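Side-chain contacts in 5-carboxyvanillate decarboxylase (PDB 4L6D), which probably acts as a manganese-dependent carboxy-lyase of the amidohydrolase fold, removing a carboxyl group from 5-carboxyvanillate to give vanillate: residues L225-E230 and A295-Y300; I232-W237 and L280-E285. One frame throughout, in Å; residues are numbered along the deposited sequence. Where two conformers were deposited one is given.

Contact 1: residues L225-E230 and A295-Y300. With MN (manganese (II) ion), chain I; VNL (4-hydroxy-3-methoxybenzoate), chain J.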
# COMPACT_ATOMS: atom_id res chain seq x y z
N LEU A 225 -0.48 3.57 -14.13
CA LEU A 225 -0.77 3.97 -12.75
C LEU A 225 0.11 5.13 -12.31
O LEU A 225 1.34 5.08 -12.45
CB LEU A 225 -0.54 2.79 -11.80
CG LEU A 225 -1.44 1.57 -11.98
CD1 LEU A 225 -1.00 0.50 -10.99
CD2 LEU A 225 -2.90 1.92 -11.74
N GLY A 226 -0.52 6.16 -11.76
CA GLY A 226 0.20 7.31 -11.24
C GLY A 226 0.78 7.07 -9.86
O GLY A 226 0.76 5.95 -9.34
N HIS A 227 1.34 8.13 -9.27
CA HIS A 227 1.82 8.08 -7.89
C HIS A 227 2.81 6.95 -7.69
O HIS A 227 2.70 6.14 -6.76
CB HIS A 227 0.61 8.04 -6.95
CG HIS A 227 -0.46 8.97 -7.41
ND1 HIS A 227 -1.63 8.52 -7.98
CD2 HIS A 227 -0.45 10.32 -7.55
CE1 HIS A 227 -2.33 9.57 -8.41
NE2 HIS A 227 -1.63 10.66 -8.15
N MET A 228 3.78 6.93 -8.60
CA MET A 228 4.84 5.93 -8.64
C MET A 228 4.27 4.52 -8.61
O MET A 228 4.73 3.65 -7.88
CB MET A 228 5.87 6.17 -7.52
CG MET A 228 7.30 5.76 -7.90
SD MET A 228 8.02 6.64 -9.32
CE MET A 228 8.43 8.20 -8.55
N GLY A 229 3.24 4.32 -9.43
CA GLY A 229 2.62 3.02 -9.58
C GLY A 229 1.78 2.59 -8.40
O GLY A 229 1.54 1.39 -8.22
N GLU A 230 1.32 3.57 -7.61
CA GLU A 230 0.52 3.30 -6.41
C GLU A 230 1.22 2.29 -5.50
O GLU A 230 0.58 1.48 -4.84
CB GLU A 230 -0.92 2.87 -6.75
CG GLU A 230 -1.62 3.77 -7.78
CD GLU A 230 -1.92 5.17 -7.27
OE1 GLU A 230 -1.64 5.47 -6.10
OE2 GLU A 230 -2.45 5.97 -8.07
N ALA A 295 4.93 13.19 -14.52
CA ALA A 295 3.63 13.87 -14.44
C ALA A 295 3.70 14.96 -13.37
O ALA A 295 4.66 15.00 -12.59
CB ALA A 295 2.51 12.89 -14.11
N ILE A 296 2.69 15.82 -13.32
CA ILE A 296 2.63 16.89 -12.32
C ILE A 296 1.49 16.66 -11.33
O ILE A 296 1.66 16.92 -10.13
CB ILE A 296 2.45 18.27 -12.97
CG1 ILE A 296 3.58 18.56 -13.96
CG2 ILE A 296 2.35 19.35 -11.89
CD1 ILE A 296 3.26 19.71 -14.90
N ASP A 297 0.35 16.17 -11.82
CA ASP A 297 -0.91 16.17 -11.08
C ASP A 297 -1.45 17.60 -10.90
O ASP A 297 -2.05 17.92 -9.87
CB ASP A 297 -0.79 15.46 -9.72
CG ASP A 297 -1.92 14.47 -9.48
OD1 ASP A 297 -2.98 14.60 -10.12
OD2 ASP A 297 -1.74 13.57 -8.63
N TYR A 298 -1.25 18.45 -11.90
CA TYR A 298 -1.84 19.79 -11.92
C TYR A 298 -3.36 19.64 -12.14
O TYR A 298 -3.78 18.74 -12.86
CB TYR A 298 -1.20 20.59 -13.06
CG TYR A 298 -1.70 22.01 -13.16
CD1 TYR A 298 -1.09 23.02 -12.45
CD2 TYR A 298 -2.80 22.33 -13.96
CE1 TYR A 298 -1.54 24.32 -12.52
CE2 TYR A 298 -3.26 23.62 -14.04
CZ TYR A 298 -2.63 24.62 -13.32
OH TYR A 298 -3.08 25.92 -13.38
N PRO A 299 -4.19 20.51 -11.53
CA PRO A 299 -3.90 21.67 -10.68
C PRO A 299 -3.84 21.34 -9.20
O PRO A 299 -3.78 22.25 -8.37
CB PRO A 299 -5.08 22.59 -10.96
CG PRO A 299 -6.22 21.65 -11.15
CD PRO A 299 -5.63 20.46 -11.89
N TYR A 300 -3.87 20.06 -8.87
CA TYR A 300 -3.83 19.65 -7.47
C TYR A 300 -2.43 19.81 -6.86
O TYR A 300 -2.29 19.90 -5.64
CB TYR A 300 -4.34 18.22 -7.34
CG TYR A 300 -5.78 18.07 -7.82
CD1 TYR A 300 -6.85 18.53 -7.04
CD2 TYR A 300 -6.08 17.50 -9.05
CE1 TYR A 300 -8.17 18.41 -7.47
CE2 TYR A 300 -7.40 17.37 -9.49
CZ TYR A 300 -8.44 17.83 -8.70
OH TYR A 300 -9.75 17.71 -9.11
MN MN I . -4.54 13.21 -10.32
C1 VNL J . -6.58 15.67 -5.38
CO1 VNL J . -5.27 15.41 -5.81
CO2 VNL J . -7.69 15.30 -6.16
CM1 VNL J . -5.04 14.78 -7.04
CM2 VNL J . -7.48 14.66 -7.38
OM VNL J . -8.50 14.26 -8.22
CZ VNL J . -6.12 14.40 -7.84
CC VNL J . -6.80 16.38 -4.07
CV VNL J . -9.87 14.47 -7.83
O1 VNL J . -5.85 16.98 -3.50
O2 VNL J . -7.96 16.42 -3.60
O3 VNL J . -5.98 14.08 -9.16
O HOH W 1 -4.93 14.25 -12.22
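His227 NE2 donates to Asp297 OD2 across 3.0 Å, and this hydrogen bond joins the short helix 226-230 to the loop that follows strand 292-293. From CB, the first torsion (chi1 -41°) sets CG beside the backbone N, and the far edge of the ring reaches Asp297. ND1 turns back to its own segment and gives an almost straight bond, 2.7 Å, to Glu230 OE2. CD2 and CE1 flank NE2, with His227 CD2 3.7 Å from Asp297 OD2. NE2 itself meets the aspartate. Both acceptors lie close to the imidazole plane, so the two bonds fix the ring's rotation. Each oxygen is met on its syn side, from out of the carboxylate plane.

Asp297 divides its oxygens between two tasks. OD2 takes the histidine, while OD1 binds manganese at 2.1 Å. Glu8, His174, a water and O3 of the bound vanillate complete the metal site. Tyr300 lays one ring face over the vanillate ring; Tyr300 CD1 is 3.3 Å from VNL C1. Its hydroxyl is hydrogen-bonded to Thr77. With an alanine here the ring and hydroxyl are gone, which is likely to bare one face of the vanillate and deprive Thr77 OG1 of this partner.

Metal, aspartate, histidine and Glu230 form one buried chain of contacts at the metal site of this amidohydrolase-fold protein. His227 is second-shell to the manganese, and its bond to OD2 probably holds Asp297 in position. Direct bonding of O3 to the metal implies that manganese holds the phenolic end of the ligand and would probably polarise it.

Contact 2: residues I232-W237 and L280-E285. With VNL (4-hydroxy-3-methoxybenzoate), chain L.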
# COMPACT_ATOMS: atom_id res chain seq x y z
N ILE A 232 2.79 -0.35 -6.08
CA ILE A 232 2.94 -1.73 -6.54
C ILE A 232 4.40 -2.09 -6.92
O ILE A 232 4.85 -3.21 -6.63
CB ILE A 232 1.91 -2.10 -7.63
CG1 ILE A 232 0.50 -2.06 -7.03
CG2 ILE A 232 2.22 -3.47 -8.21
CD1 ILE A 232 -0.60 -2.07 -8.06
N PRO A 233 5.17 -1.16 -7.52
CA PRO A 233 6.56 -1.53 -7.81
C PRO A 233 7.35 -1.96 -6.57
O PRO A 233 8.29 -2.76 -6.68
CB PRO A 233 7.15 -0.24 -8.38
CG PRO A 233 5.96 0.42 -9.07
CD PRO A 233 4.80 0.13 -8.15
N PHE A 234 6.99 -1.44 -5.39
CA PHE A 234 7.72 -1.77 -4.17
C PHE A 234 7.40 -3.18 -3.70
O PHE A 234 8.24 -3.82 -3.06
CB PHE A 234 7.40 -0.75 -3.06
CG PHE A 234 8.44 -0.67 -1.98
CD1 PHE A 234 9.71 -0.18 -2.27
CD2 PHE A 234 8.16 -1.05 -0.68
CE1 PHE A 234 10.68 -0.08 -1.30
CE2 PHE A 234 9.14 -0.94 0.32
CZ PHE A 234 10.40 -0.46 0.01
N TRP A 235 6.19 -3.64 -4.04
CA TRP A 235 5.68 -4.93 -3.54
C TRP A 235 5.93 -6.14 -4.46
O TRP A 235 5.45 -7.23 -4.17
CB TRP A 235 4.17 -4.85 -3.30
CG TRP A 235 3.70 -4.00 -2.15
CD1 TRP A 235 3.14 -2.75 -2.22
CD2 TRP A 235 3.68 -4.36 -0.76
NE1 TRP A 235 2.80 -2.31 -0.96
CE2 TRP A 235 3.11 -3.29 -0.05
CE3 TRP A 235 4.10 -5.49 -0.06
CZ2 TRP A 235 2.95 -3.30 1.33
CZ3 TRP A 235 3.94 -5.51 1.33
CH2 TRP A 235 3.37 -4.41 2.00
N LEU A 236 6.63 -5.94 -5.58
CA LEU A 236 6.74 -6.99 -6.60
C LEU A 236 7.27 -8.33 -6.09
O LEU A 236 6.75 -9.38 -6.44
CB LEU A 236 7.61 -6.52 -7.77
CG LEU A 236 7.06 -5.31 -8.55
CD1 LEU A 236 8.03 -4.93 -9.67
CD2 LEU A 236 5.65 -5.55 -9.09
N TRP A 237 8.33 -8.28 -5.29
CA TRP A 237 8.93 -9.54 -4.83
C TRP A 237 7.95 -10.37 -3.99
O TRP A 237 7.80 -11.59 -4.18
CB TRP A 237 10.25 -9.30 -4.09
CG TRP A 237 11.04 -10.56 -3.91
CD1 TRP A 237 11.99 -11.06 -4.75
CD2 TRP A 237 10.91 -11.50 -2.84
NE1 TRP A 237 12.47 -12.25 -4.26
CE2 TRP A 237 11.82 -12.55 -3.09
CE3 TRP A 237 10.11 -11.56 -1.70
CZ2 TRP A 237 11.96 -13.64 -2.24
CZ3 TRP A 237 10.25 -12.65 -0.85
CH2 TRP A 237 11.16 -13.68 -1.13
N LEU A 280 12.12 7.25 -7.69
CA LEU A 280 12.26 7.23 -9.15
C LEU A 280 13.34 6.24 -9.55
O LEU A 280 13.13 5.41 -10.45
CB LEU A 280 12.61 8.63 -9.68
CG LEU A 280 12.97 8.71 -11.18
CD1 LEU A 280 11.79 8.26 -12.02
CD2 LEU A 280 13.39 10.12 -11.56
N ARG A 281 14.49 6.31 -8.89
CA ARG A 281 15.60 5.39 -9.15
C ARG A 281 15.20 3.93 -8.92
O ARG A 281 15.52 3.06 -9.73
CB ARG A 281 16.81 5.75 -8.28
CG ARG A 281 17.70 6.82 -8.88
CD ARG A 281 18.92 7.12 -7.99
NE ARG A 281 18.70 8.24 -7.09
CZ ARG A 281 18.48 8.13 -5.78
NH1 ARG A 281 18.29 9.21 -5.03
NH2 ARG A 281 18.46 6.93 -5.21
N TYR A 282 14.49 3.67 -7.81
CA TYR A 282 14.01 2.32 -7.50
C TYR A 282 13.08 1.81 -8.63
O TYR A 282 13.21 0.67 -9.09
CB TYR A 282 13.25 2.32 -6.15
CG TYR A 282 12.54 1.00 -5.94
CD1 TYR A 282 13.20 -0.08 -5.34
CD2 TYR A 282 11.25 0.79 -6.40
CE1 TYR A 282 12.58 -1.30 -5.20
CE2 TYR A 282 10.62 -0.43 -6.27
CZ TYR A 282 11.29 -1.47 -5.68
OH TYR A 282 10.69 -2.70 -5.55
N SER A 283 12.17 2.66 -9.07
CA SER A 283 11.19 2.26 -10.08
C SER A 283 11.85 1.96 -11.43
O SER A 283 11.51 0.96 -12.09
CB SER A 283 10.10 3.32 -10.23
OG SER A 283 9.42 3.44 -8.99
N ILE A 284 12.79 2.80 -11.83
CA ILE A 284 13.55 2.55 -13.05
C ILE A 284 14.29 1.22 -12.96
O ILE A 284 14.31 0.45 -13.92
CB ILE A 284 14.52 3.69 -13.34
CG1 ILE A 284 13.74 4.96 -13.69
CG2 ILE A 284 15.49 3.29 -14.48
CD1 ILE A 284 14.61 6.22 -13.70
N GLU A 285 14.87 0.93 -11.80
CA GLU A 285 15.63 -0.30 -11.61
C GLU A 285 14.79 -1.58 -11.71
O GLU A 285 15.24 -2.57 -12.30
CB GLU A 285 16.38 -0.29 -10.28
CG GLU A 285 17.18 -1.57 -10.06
CD GLU A 285 17.91 -1.61 -8.73
OE1 GLU A 285 17.93 -0.59 -8.01
OE2 GLU A 285 18.45 -2.69 -8.41
C1 VNL L . 12.08 -8.93 -7.83
CO1 VNL L . 10.68 -8.81 -7.88
CO2 VNL L . 12.74 -10.14 -8.11
CM1 VNL L . 9.89 -9.92 -8.21
CM2 VNL L . 11.98 -11.26 -8.45
OM VNL L . 12.50 -12.49 -8.74
CZ VNL L . 10.51 -11.15 -8.49
CC VNL L . 12.91 -7.72 -7.47
CV VNL L . 13.92 -12.70 -8.75
O1 VNL L . 12.57 -6.58 -7.88
O2 VNL L . 13.93 -7.92 -6.76
O3 VNL L . 9.82 -12.31 -8.72
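Tyr282 OH donates to the backbone carbonyl of Pro233, and this is the polar bond of the contact. The distance from Tyr282 OH to Pro233 O is 2.7 Å. The hydroxyl sits tilted out of the carbonyl plane by 32°. Pro233 O lies at the edge of the tyrosine ring, near its plane. The bond gives a buried hydroxyl an acceptor. Ser283 takes a different course: its OG is hydrogen-bonded to Ala279 O, within its own helix.

The aromatic contact uses the same tyrosine. Phe234 presents its edge to one face of Tyr282 in an edge-to-face pair. The ring centroids of Phe234 and Tyr282 are 5.4 Å apart. Their planes meet at 56°, well short of perpendicular. Phe234 CD1 does the touching, 4.0 Å from Tyr282 CZ, and stands toward the rim of the ring. With CG of Tyr282 opposite the backbone N (chi1 170°), the ring extends from helix 277-287 to the turn.

In the amidohydrolase barrel, helices surround a parallel sheet. Here helix 277-287, between strands 267-270 and 292-293, meets the turn leading into helix 236-249. The second subunit is close by: Phe234 meets Phe234 of that subunit, and in the conformers given Arg281 forms a salt bridge with Glu285 of the second subunit.

The apolar packing is lighter. Pro233 CB approaches Tyr282 CE2 at 4.1 Å. Pro233 also touches Phe263 of helix 259-266.

A second vanillate molecule lies by helix 236-249. Trp237 meets it with the indole edge, Trp237 CD1 being 3.6 Å from VNL CO2, and Leu236 CB lies against the same ligand ring.

Overall arrangement
From the N terminus, the chain first supplies strand 5-11, which carries the manganese ligand Glu8. Strand 223-225 then leads into helix 226-230, where contact 1 opens. Contact 2 opens a few residues later, at 232-237, and closes at 280-285. Contact 1 closes only at 295-300, so contact 2 is nested inside its loop. The centres lie about 16 Å apart. Contact 1 ties the metal site to the end of the barrel strands; contact 2 ties the turn before helix 236-249 to helix 277-287, near the second subunit. They touch directly, with Met228 CG 3.3 Å from Ser283 OG and Leu225 packed on Ile232.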